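Local coordinates for cadherin-related family member 2 (PDB 5CZR), which forms calcium-dependent heterophilic adhesion complexes with CDHR5 between adjacent microvilli and so controls their packing at the apical membrane of epithelial cells, at residues V95-D100 / K132-A137; N101-Q106 / L185-L190; Y142-V147 / Y181-K186. All coordinates share one frame; numbering follows the deposited sequence.

Contact 1 (V95-D100 / K132-A137); sequences VEDRND and KDMGSA. With CA (calcium ion), chain G; CA (calcium ion), chain H; CA (calcium ion), chain F.
The carboxylate of Asp133 is turned only 29° from that of Asp100, while the amide of Asn99 stands nearly at right angles to it (87°). These flat groups line the calcium sites at the linker between the first and second cadherin domains: 95-100 brings most of the DXNDN signature, 132-137 part of the metal-binding loop of the second domain. Asp133 bridges two ions. Its OD1 is 2.3 Å from the middle calcium, which Asp97 OD1, Arg98 O and Asp100 OD1 also hold; its OD2 is 2.5 Å from the next calcium, shared with Asn99 OD1 and Ala137 O. Asp133 OD1 and Asp100 OD1 come within 2.9 Å of each other, a closeness the shared positive ion probably makes tolerable. Glu18 and Glu69 of the first domain complete the middle site. Asn99 CG, anti to its own N (chi1 -168°), lies against Ala137 CB, and its ND2 finds its strongest partner in Thr199. A direct hydrogen bond across runs from Met134 N to Asp97 OD2 (2.9 Å), arriving from above the carboxylate plane. A water joins the same two residues, donating to Asp97 OD2 at 2.6 Å and to Met134 O at 2.8 Å.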
loop_
_atom_site.group_PDB
_atom_site.type_symbol
_atom_site.label_atom_id
_atom_site.label_comp_id
_atom_site.label_asym_id
_atom_site.label_seq_id
_atom_site.Cartn_x
_atom_site.Cartn_y
_atom_site.Cartn_z
ATOM N N VAL A 95 13.726 2.285 -2.540
ATOM C CA VAL A 95 12.683 1.314 -2.615
ATOM C C VAL A 95 11.426 2.012 -3.181
ATOM O O VAL A 95 11.040 3.048 -2.682
ATOM C CB VAL A 95 12.377 0.743 -1.221
ATOM C CG1 VAL A 95 11.251 -0.287 -1.292
ATOM C CG2 VAL A 95 13.613 0.113 -0.603
ATOM N N GLU A 96 10.786 1.413 -4.181
ATOM C CA GLU A 96 9.516 1.922 -4.717
ATOM C C GLU A 96 8.292 1.314 -4.036
ATOM O O GLU A 96 8.243 0.107 -3.765
ATOM C CB GLU A 96 9.409 1.677 -6.204
ATOM C CG GLU A 96 10.274 2.653 -7.004
ATOM C CD GLU A 96 9.949 2.757 -8.512
ATOM O OE1 GLU A 96 9.408 1.813 -9.118
ATOM O OE2 GLU A 96 10.295 3.792 -9.124
ATOM N N ASP A 97 7.327 2.175 -3.733
ATOM C CA ASP A 97 6.079 1.761 -3.149
ATOM C C ASP A 97 5.294 0.941 -4.164
ATOM O O ASP A 97 5.252 1.248 -5.334
ATOM C CB ASP A 97 5.279 2.977 -2.699
ATOM C CG ASP A 97 4.000 2.607 -1.975
ATOM O OD1 ASP A 97 3.993 1.662 -1.137
ATOM O OD2 ASP A 97 2.972 3.265 -2.271
ATOM N N ARG A 98 4.655 -0.099 -3.668
ATOM C CA ARG A 98 3.723 -0.863 -4.460
ATOM C C ARG A 98 2.411 -0.948 -3.676
ATOM O O ARG A 98 2.364 -0.607 -2.473
ATOM C CB ARG A 98 4.304 -2.247 -4.751
ATOM C CG ARG A 98 5.540 -2.260 -5.674
ATOM C CD ARG A 98 5.093 -1.971 -7.099
ATOM N NE ARG A 98 6.122 -1.713 -8.081
ATOM C CZ ARG A 98 6.571 -0.511 -8.405
ATOM N NH1 ARG A 98 6.132 0.590 -7.809
ATOM N NH2 ARG A 98 7.493 -0.417 -9.306
ATOM N N ASN A 99 1.346 -1.397 -4.340
ATOM C CA ASN A 99 0.022 -1.430 -3.689
ATOM C C ASN A 99 -0.226 -2.676 -2.854
ATOM O O ASN A 99 -1.033 -3.540 -3.222
ATOM C CB ASN A 99 -1.084 -1.233 -4.705
ATOM C CG ASN A 99 -2.403 -0.975 -4.052
ATOM O OD1 ASN A 99 -2.446 -0.640 -2.875
ATOM N ND2 ASN A 99 -3.492 -1.082 -4.817
ATOM N N ASP A 100 0.458 -2.762 -1.721
ATOM C CA ASP A 100 0.444 -3.958 -0.883
ATOM C C ASP A 100 -0.332 -3.794 0.444
ATOM O O ASP A 100 -0.328 -4.710 1.278
ATOM C CB ASP A 100 1.874 -4.404 -0.577
ATOM C CG ASP A 100 2.670 -3.369 0.190
ATOM O OD1 ASP A 100 2.237 -2.177 0.310
ATOM O OD2 ASP A 100 3.738 -3.758 0.695
ATOM N N LYS A 132 -2.194 2.847 3.911
ATOM C CA LYS A 132 -0.797 3.289 4.053
ATOM C C LYS A 132 -0.041 3.642 2.776
ATOM O O LYS A 132 0.956 4.363 2.823
ATOM C CB LYS A 132 0.006 2.199 4.744
ATOM C CG LYS A 132 -0.387 1.961 6.185
ATOM C CD LYS A 132 0.137 0.619 6.660
ATOM C CE LYS A 132 -0.283 0.352 8.099
ATOM N NZ LYS A 132 0.577 -0.740 8.629
ATOM N N ASP A 133 -0.478 3.122 1.642
ATOM C CA ASP A 133 0.275 3.285 0.414
ATOM C C ASP A 133 0.253 4.727 -0.057
ATOM O O ASP A 133 -0.526 5.516 0.437
ATOM C CB ASP A 133 -0.239 2.324 -0.656
ATOM C CG ASP A 133 -0.047 0.863 -0.260
ATOM O OD1 ASP A 133 1.047 0.503 0.208
ATOM O OD2 ASP A 133 -0.996 0.066 -0.384
ATOM N N MET A 134 1.168 5.067 -0.964
ATOM C CA MET A 134 1.298 6.402 -1.560
ATOM C C MET A 134 0.424 6.564 -2.820
ATOM O O MET A 134 0.065 5.594 -3.466
ATOM C CB MET A 134 2.769 6.664 -1.931
ATOM C CG MET A 134 3.745 6.653 -0.743
ATOM S SD MET A 134 3.334 7.938 0.479
ATOM C CE MET A 134 4.678 7.735 1.618
ATOM N N GLY A 135 0.115 7.810 -3.154
ATOM C CA GLY A 135 -0.557 8.155 -4.407
ATOM C C GLY A 135 -1.923 7.513 -4.488
ATOM O O GLY A 135 -2.613 7.376 -3.469
ATOM N N SER A 136 -2.271 7.044 -5.678
ATOM C CA SER A 136 -3.592 6.470 -5.904
ATOM C C SER A 136 -3.767 5.191 -5.113
ATOM O O SER A 136 -4.889 4.846 -4.731
ATOM C CB SER A 136 -3.780 6.116 -7.366
ATOM O OG SER A 136 -3.688 7.294 -8.124
ATOM N N ALA A 137 -2.645 4.500 -4.875
ATOM C CA ALA A 137 -2.691 3.260 -4.119
ATOM C C ALA A 137 -3.115 3.450 -2.658
ATOM O O ALA A 137 -3.453 2.467 -1.980
ATOM C CB ALA A 137 -1.362 2.553 -4.216
HETATM CA CA CA G . 3.182 -0.131 -0.245
HETATM CA CA CA H . -3.377 0.348 -0.987
HETATM CA CA CA F . 5.175 -2.941 2.233
HETATM O O HOH W 1 2.094 3.950 -4.591
HETATM O O HOH W 2 6.033 -4.995 2.229
HETATM O O HOH W 3 3.465 -3.264 3.532
#

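Contact 2 (N101-Q106 / L185-L190); sequences NAPVFQ and LKACDL. With CA (calcium ion), chain H.
Phe105 and Asp189 are placed by their first torsions: Phe105 CG lies beside the backbone N (chi1 -81°), bringing the ring up to Ala187, whereas Asp189 CG sits between backbone N and carbonyl carbon (chi1 55°), bringing the carboxylate round to the calcium it shares with Asn101. The setting is the Greek-key beta sandwich of the second cadherin domain. Segment 101-106 carries the end of the interdomain linker into the first strand of one sheet, and 185-190 holds the calcium-side part of strand 180-189, in the other sheet, and the turn after it, so the contact spans the gap between the sheets without any hydrogen bond.

Ala187 is the small residue on which two larger ones converge. Phe105 CZ rests 3.7 Å from Ala187 CB, and Lys186 C lies at the ring's edge, close to its plane. Pro103 presses in from the linker side: its CB meets Ala187 CB at 3.8 Å, and its CG lies 3.6 Å from Ala187 O, close also to the peptide leading into Asp189. Replacing this proline with a glycine is likely to open a gap over the backbone from Ala187 to Asp189 and give the linker more freedom to turn beside the ion. Around the same core, Val127 and Val206 touch the Phe105 ring.

Toward the linker the chemistry changes from apolar to ionic. Asp189 OD1 accepts a hydrogen bond from Gln201 N, which helps fix the rotation of the carboxylate; OD2 binds the calcium and probably also accepts from Asn99 ND2. Cys188, whose CB points away from 101-106, is joined by a disulfide to Cys202. Asn99, Asp131, Asp133 and Ala137 complete the calcium site, where Asn101 O lies 2.2 Å and Asp189 OD2 2.5 Å from the ion.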
loop_
_atom_site.group_PDB
_atom_site.type_symbol
_atom_site.label_atom_id
_atom_site.label_comp_id
_atom_site.label_asym_id
_atom_site.label_seq_id
_atom_site.Cartn_x
_atom_site.Cartn_y
_atom_site.Cartn_z
ATOM N N ASN A 101 -0.998 -2.651 0.617
ATOM C CA ASN A 101 -1.899 -2.445 1.721
ATOM C C ASN A 101 -3.313 -2.126 1.257
ATOM O O ASN A 101 -3.552 -1.555 0.171
ATOM C CB ASN A 101 -1.389 -1.302 2.578
ATOM C CG ASN A 101 -0.109 -1.644 3.296
ATOM O OD1 ASN A 101 -0.145 -2.216 4.364
ATOM N ND2 ASN A 101 1.021 -1.360 2.676
ATOM N N ALA A 102 -4.255 -2.515 2.098
ATOM C CA ALA A 102 -5.667 -2.293 1.857
ATOM C C ALA A 102 -6.148 -1.169 2.791
ATOM O O ALA A 102 -5.575 -0.958 3.852
ATOM C CB ALA A 102 -6.431 -3.577 2.143
ATOM N N PRO A 103 -7.229 -0.481 2.431
ATOM C CA PRO A 103 -7.815 0.399 3.421
ATOM C C PRO A 103 -8.306 -0.339 4.689
ATOM O O PRO A 103 -8.841 -1.436 4.603
ATOM C CB PRO A 103 -8.982 1.027 2.678
ATOM C CG PRO A 103 -8.625 0.893 1.230
ATOM C CD PRO A 103 -7.937 -0.432 1.145
ATOM N N VAL A 104 -8.102 0.290 5.850
ATOM C CA VAL A 104 -8.470 -0.263 7.152
ATOM C C VAL A 104 -9.404 0.771 7.836
ATOM O O VAL A 104 -9.054 1.931 8.008
ATOM C CB VAL A 104 -7.194 -0.513 8.028
ATOM C CG1 VAL A 104 -7.539 -0.941 9.464
ATOM C CG2 VAL A 104 -6.264 -1.543 7.382
ATOM N N PHE A 105 -10.573 0.317 8.257
ATOM C CA PHE A 105 -11.512 1.142 8.979
ATOM C C PHE A 105 -11.022 1.414 10.398
ATOM O O PHE A 105 -10.539 0.513 11.068
ATOM C CB PHE A 105 -12.908 0.502 8.996
ATOM C CG PHE A 105 -13.678 0.730 7.747
ATOM C CD1 PHE A 105 -14.340 1.920 7.554
ATOM C CD2 PHE A 105 -13.705 -0.232 6.741
ATOM C CE1 PHE A 105 -15.011 2.179 6.375
ATOM C CE2 PHE A 105 -14.386 0.007 5.557
ATOM C CZ PHE A 105 -15.055 1.222 5.377
ATOM N N GLN A 106 -11.103 2.689 10.808
ATOM C CA GLN A 106 -10.569 3.130 12.092
ATOM C C GLN A 106 -11.565 2.903 13.230
ATOM O O GLN A 106 -11.194 2.443 14.296
ATOM C CB GLN A 106 -10.167 4.612 12.036
ATOM C CG GLN A 106 -9.098 4.937 11.001
ATOM C CD GLN A 106 -7.813 4.092 11.161
ATOM O OE1 GLN A 106 -6.964 4.410 11.989
ATOM N NE2 GLN A 106 -7.667 3.041 10.350
ATOM N N LEU A 185 -20.607 -1.765 4.272
ATOM C CA LEU A 185 -19.734 -0.769 3.663
ATOM C C LEU A 185 -18.417 -1.412 3.271
ATOM O O LEU A 185 -17.915 -2.339 3.940
ATOM C CB LEU A 185 -19.482 0.391 4.638
ATOM C CG LEU A 185 -20.711 0.986 5.325
ATOM C CD1 LEU A 185 -20.315 1.902 6.457
ATOM C CD2 LEU A 185 -21.609 1.709 4.326
ATOM N N LYS A 186 -17.826 -0.861 2.230
ATOM C CA LYS A 186 -16.510 -1.267 1.775
ATOM C C LYS A 186 -15.679 0.005 1.475
ATOM O O LYS A 186 -16.223 1.062 1.109
ATOM C CB LYS A 186 -16.668 -2.097 0.518
ATOM C CG LYS A 186 -15.468 -2.924 0.155
ATOM C CD LYS A 186 -15.597 -3.809 -1.120
ATOM C CE LYS A 186 -14.950 -5.222 -0.953
ATOM N NZ LYS A 186 -14.893 -6.071 -2.185
ATOM N N ALA A 187 -14.371 -0.108 1.670
ATOM C CA ALA A 187 -13.428 0.895 1.243
ATOM C C ALA A 187 -12.368 0.252 0.355
ATOM O O ALA A 187 -11.789 -0.755 0.739
ATOM C CB ALA A 187 -12.776 1.535 2.468
ATOM N N CYS A 188 -12.079 0.874 -0.785
ATOM C CA CYS A 188 -11.066 0.374 -1.719
ATOM C C CYS A 188 -10.098 1.497 -2.087
ATOM O O CYS A 188 -10.471 2.681 -2.031
ATOM C CB CYS A 188 -11.728 -0.192 -2.998
ATOM S SG CYS A 188 -12.917 -1.541 -2.741
ATOM N N ASP A 189 -8.875 1.156 -2.499
ATOM C CA ASP A 189 -7.967 2.182 -3.028
ATOM C C ASP A 189 -8.275 2.367 -4.494
ATOM O O ASP A 189 -9.103 1.649 -5.023
ATOM C CB ASP A 189 -6.474 1.905 -2.748
ATOM C CG ASP A 189 -5.998 0.551 -3.243
ATOM O OD1 ASP A 189 -6.373 0.136 -4.382
ATOM O OD2 ASP A 189 -5.244 -0.122 -2.513
ATOM N N LEU A 190 -7.622 3.317 -5.153
ATOM C CA LEU A 190 -7.769 3.511 -6.607
ATOM C C LEU A 190 -6.770 2.720 -7.403
ATOM O O LEU A 190 -6.675 2.862 -8.615
ATOM C CB LEU A 190 -7.647 5.000 -6.963
ATOM C CG LEU A 190 -8.834 5.837 -6.469
ATOM C CD1 LEU A 190 -8.554 7.313 -6.677
ATOM C CD2 LEU A 190 -10.122 5.406 -7.160
HETATM CA CA CA H . -3.377 0.348 -0.987
#

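Contact 3 (Y142-V147 / Y181-K186)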
loop_
_atom_site.group_PDB
_atom_site.type_symbol
_atom_site.label_atom_id
_atom_site.label_comp_id
_atom_site.label_asym_id
_atom_site.label_seq_id
_atom_site.Cartn_x
_atom_site.Cartn_y
_atom_site.Cartn_z
ATOM N N TYR A 142 -15.247 5.032 -0.861
ATOM C CA TYR A 142 -16.197 4.313 -0.002
ATOM C C TYR A 142 -17.415 3.860 -0.803
ATOM O O TYR A 142 -17.779 4.491 -1.769
ATOM C CB TYR A 142 -16.659 5.241 1.123
ATOM C CG TYR A 142 -15.587 5.737 2.032
ATOM C CD1 TYR A 142 -15.127 4.952 3.079
ATOM C CD2 TYR A 142 -15.023 6.992 1.861
ATOM C CE1 TYR A 142 -14.138 5.406 3.940
ATOM C CE2 TYR A 142 -14.022 7.452 2.700
ATOM C CZ TYR A 142 -13.596 6.662 3.750
ATOM O OH TYR A 142 -12.608 7.110 4.612
ATOM N N SER A 143 -18.039 2.782 -0.384
ATOM C CA SER A 143 -19.185 2.299 -1.035
ATOM C C SER A 143 -20.158 1.700 -0.074
ATOM O O SER A 143 -19.750 1.060 0.903
ATOM C CB SER A 143 -18.793 1.114 -1.896
ATOM O OG SER A 143 -18.198 1.522 -3.085
ATOM N N ILE A 144 -21.439 1.785 -0.419
ATOM C CA ILE A 144 -22.456 0.980 0.251
ATOM C C ILE A 144 -22.705 -0.257 -0.612
ATOM O O ILE A 144 -23.155 -0.139 -1.716
ATOM C CB ILE A 144 -23.756 1.775 0.437
ATOM C CG1 ILE A 144 -23.523 2.951 1.389
ATOM C CG2 ILE A 144 -24.814 0.866 1.015
ATOM C CD1 ILE A 144 -24.642 3.974 1.439
ATOM N N GLU A 145 -22.325 -1.420 -0.114
ATOM C CA GLU A 145 -22.336 -2.641 -0.913
ATOM C C GLU A 145 -23.679 -3.299 -0.861
ATOM O O GLU A 145 -24.081 -3.962 -1.800
ATOM C CB GLU A 145 -21.283 -3.632 -0.414
ATOM C CG GLU A 145 -19.860 -3.278 -0.795
ATOM C CD GLU A 145 -19.668 -3.227 -2.295
ATOM O OE1 GLU A 145 -19.863 -4.264 -2.963
ATOM O OE2 GLU A 145 -19.353 -2.134 -2.796
ATOM N N LYS A 146 -24.383 -3.117 0.246
ATOM C CA LYS A 146 -25.632 -3.795 0.416
ATOM C C LYS A 146 -26.429 -3.117 1.485
ATOM O O LYS A 146 -25.881 -2.682 2.513
ATOM C CB LYS A 146 -25.356 -5.238 0.815
ATOM C CG LYS A 146 -26.545 -6.158 0.849
ATOM C CD LYS A 146 -26.071 -7.506 1.403
ATOM C CE LYS A 146 -26.705 -8.680 0.687
ATOM N NZ LYS A 146 -26.793 -9.842 1.605
ATOM N N VAL A 147 -27.743 -3.076 1.268
ATOM C CA VAL A 147 -28.656 -2.634 2.303
ATOM C C VAL A 147 -29.685 -3.728 2.619
ATOM O O VAL A 147 -30.307 -4.279 1.714
ATOM C CB VAL A 147 -29.369 -1.354 1.875
ATOM C CG1 VAL A 147 -30.225 -0.844 3.011
ATOM C CG2 VAL A 147 -28.330 -0.325 1.452
ATOM N N TYR A 181 -32.059 -0.640 9.492
ATOM C CA TYR A 181 -31.277 -0.962 8.320
ATOM C C TYR A 181 -29.915 -1.458 8.744
ATOM O O TYR A 181 -29.338 -0.947 9.693
ATOM C CB TYR A 181 -31.134 0.267 7.423
ATOM C CG TYR A 181 -32.479 0.751 6.921
ATOM C CD1 TYR A 181 -33.073 0.175 5.796
ATOM C CD2 TYR A 181 -33.174 1.762 7.597
ATOM C CE1 TYR A 181 -34.317 0.612 5.329
ATOM C CE2 TYR A 181 -34.409 2.189 7.158
ATOM C CZ TYR A 181 -34.980 1.609 6.017
ATOM O OH TYR A 181 -36.200 2.028 5.568
ATOM N N GLN A 182 -29.402 -2.438 8.008
ATOM C CA GLN A 182 -27.986 -2.775 8.084
ATOM C C GLN A 182 -27.299 -2.443 6.778
ATOM O O GLN A 182 -27.728 -2.904 5.724
ATOM C CB GLN A 182 -27.816 -4.240 8.372
ATOM C CG GLN A 182 -26.451 -4.543 8.940
ATOM C CD GLN A 182 -26.022 -5.972 8.705
ATOM O OE1 GLN A 182 -26.086 -6.538 7.578
ATOM N NE2 GLN A 182 -25.503 -6.554 9.767
ATOM N N LEU A 183 -26.276 -1.605 6.856
ATOM C CA LEU A 183 -25.531 -1.161 5.689
ATOM C C LEU A 183 -24.195 -1.857 5.708
ATOM O O LEU A 183 -23.466 -1.749 6.698
ATOM C CB LEU A 183 -25.260 0.358 5.691
ATOM C CG LEU A 183 -26.292 1.375 5.202
ATOM C CD1 LEU A 183 -27.608 1.052 5.838
ATOM C CD2 LEU A 183 -25.922 2.804 5.513
ATOM N N GLU A 184 -23.874 -2.555 4.617
ATOM C CA GLU A 184 -22.585 -3.140 4.462
ATOM C C GLU A 184 -21.745 -2.135 3.701
ATOM O O GLU A 184 -22.138 -1.684 2.639
ATOM C CB GLU A 184 -22.656 -4.455 3.701
ATOM C CG GLU A 184 -21.307 -5.153 3.625
ATOM C CD GLU A 184 -21.302 -6.367 2.719
ATOM O OE1 GLU A 184 -22.304 -7.088 2.679
ATOM O OE2 GLU A 184 -20.295 -6.595 2.028
ATOM N N LEU A 185 -20.607 -1.765 4.272
ATOM C CA LEU A 185 -19.734 -0.769 3.663
ATOM C C LEU A 185 -18.417 -1.412 3.271
ATOM O O LEU A 185 -17.915 -2.339 3.940
ATOM C CB LEU A 185 -19.482 0.391 4.638
ATOM C CG LEU A 185 -20.711 0.986 5.325
ATOM C CD1 LEU A 185 -20.315 1.902 6.457
ATOM C CD2 LEU A 185 -21.609 1.709 4.326
ATOM N N LYS A 186 -17.826 -0.861 2.230
ATOM C CA LYS A 186 -16.510 -1.267 1.775
ATOM C C LYS A 186 -15.679 0.005 1.475
ATOM O O LYS A 186 -16.223 1.062 1.109
ATOM C CB LYS A 186 -16.668 -2.097 0.518
ATOM C CG LYS A 186 -15.468 -2.924 0.155
ATOM C CD LYS A 186 -15.597 -3.809 -1.120
ATOM C CE LYS A 186 -14.950 -5.222 -0.953
ATOM N NZ LYS A 186 -14.893 -6.071 -2.185
HETATM O O HOH W 4 -15.440 1.202 -2.104
#
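Lys186 O is gripped from several sides: Ser143 N donates to it at 2.9 Å, Tyr142 CA approaches in a CA-H...O contact, and a water that also meets Ser143 OG adds a weak bond at 3.3 Å. Lys186 N returns a bond to Ser143 O, completing a hydrogen-bonded antiparallel pair. The ladder then steps over a classic beta bulge. Glu145 and Lys146 both lie opposite Glu184, so Glu145 N bonds to Glu184 O at 2.8 Å, and Glu184 N reaches past to Lys146 O at 2.9 Å. Glu145, the first bulge residue, has helix-like angles (phi -87°, psi -30°), as in a classic bulge, and the register shifts by one here. Its CG meets Lys186 CB at 3.6 Å.

On the inward face Ile144 and Leu185 lie side by side, with Ile144 CG1 3.7 Å from Leu185 CD2. Farther along, Val147 CG1 touches Leu183 CD1 and comes at a slant to Tyr181 CD1, 4.1 Å away. Ser143, Lys146, Glu184 and Lys186 make up the polar outward face. Lys146 passes across the Glu184 side chain without closing a salt bridge, its NZ 5.4 Å from Glu184 OE1; opposite charges this near probably still attract.

Both strands belong to the beta sandwich of the second cadherin domain. Strand 140-148 is the outermost strand of its sheet within the chain, and strand 180-189 pairs on its other side with 206-213. Across the sandwich, Phe158 and Ile160 of strand 158-160 cover Ile144, Val127 of strand 123-130 packs on Leu185, and Tyr142 OH bonds to Ala129 N in that strand.

The three contacts run from the domain junction into the second cadherin domain. Contacts 1 and 2 meet at one calcium ion and touch directly: Asp133 OD2 probably accepts a hydrogen bond from Asn101 N at 2.9 Å. Contact 1 is chiefly calcium coordination and joins two domains; contact 2 is half metal site, half apolar packing between two sheets. Contact 3 has no metal and relies on backbone pairing and apolar side-chain packing, one face largely apolar against the opposite sheet, the other polar. Contacts 2 and 3 share strand 180-189, with Leu185 and Lys186 in both, and Tyr142 touches Phe105 and Ala187. Contacts 1 and 3 do not touch, their nearest atoms being about 11 Å apart.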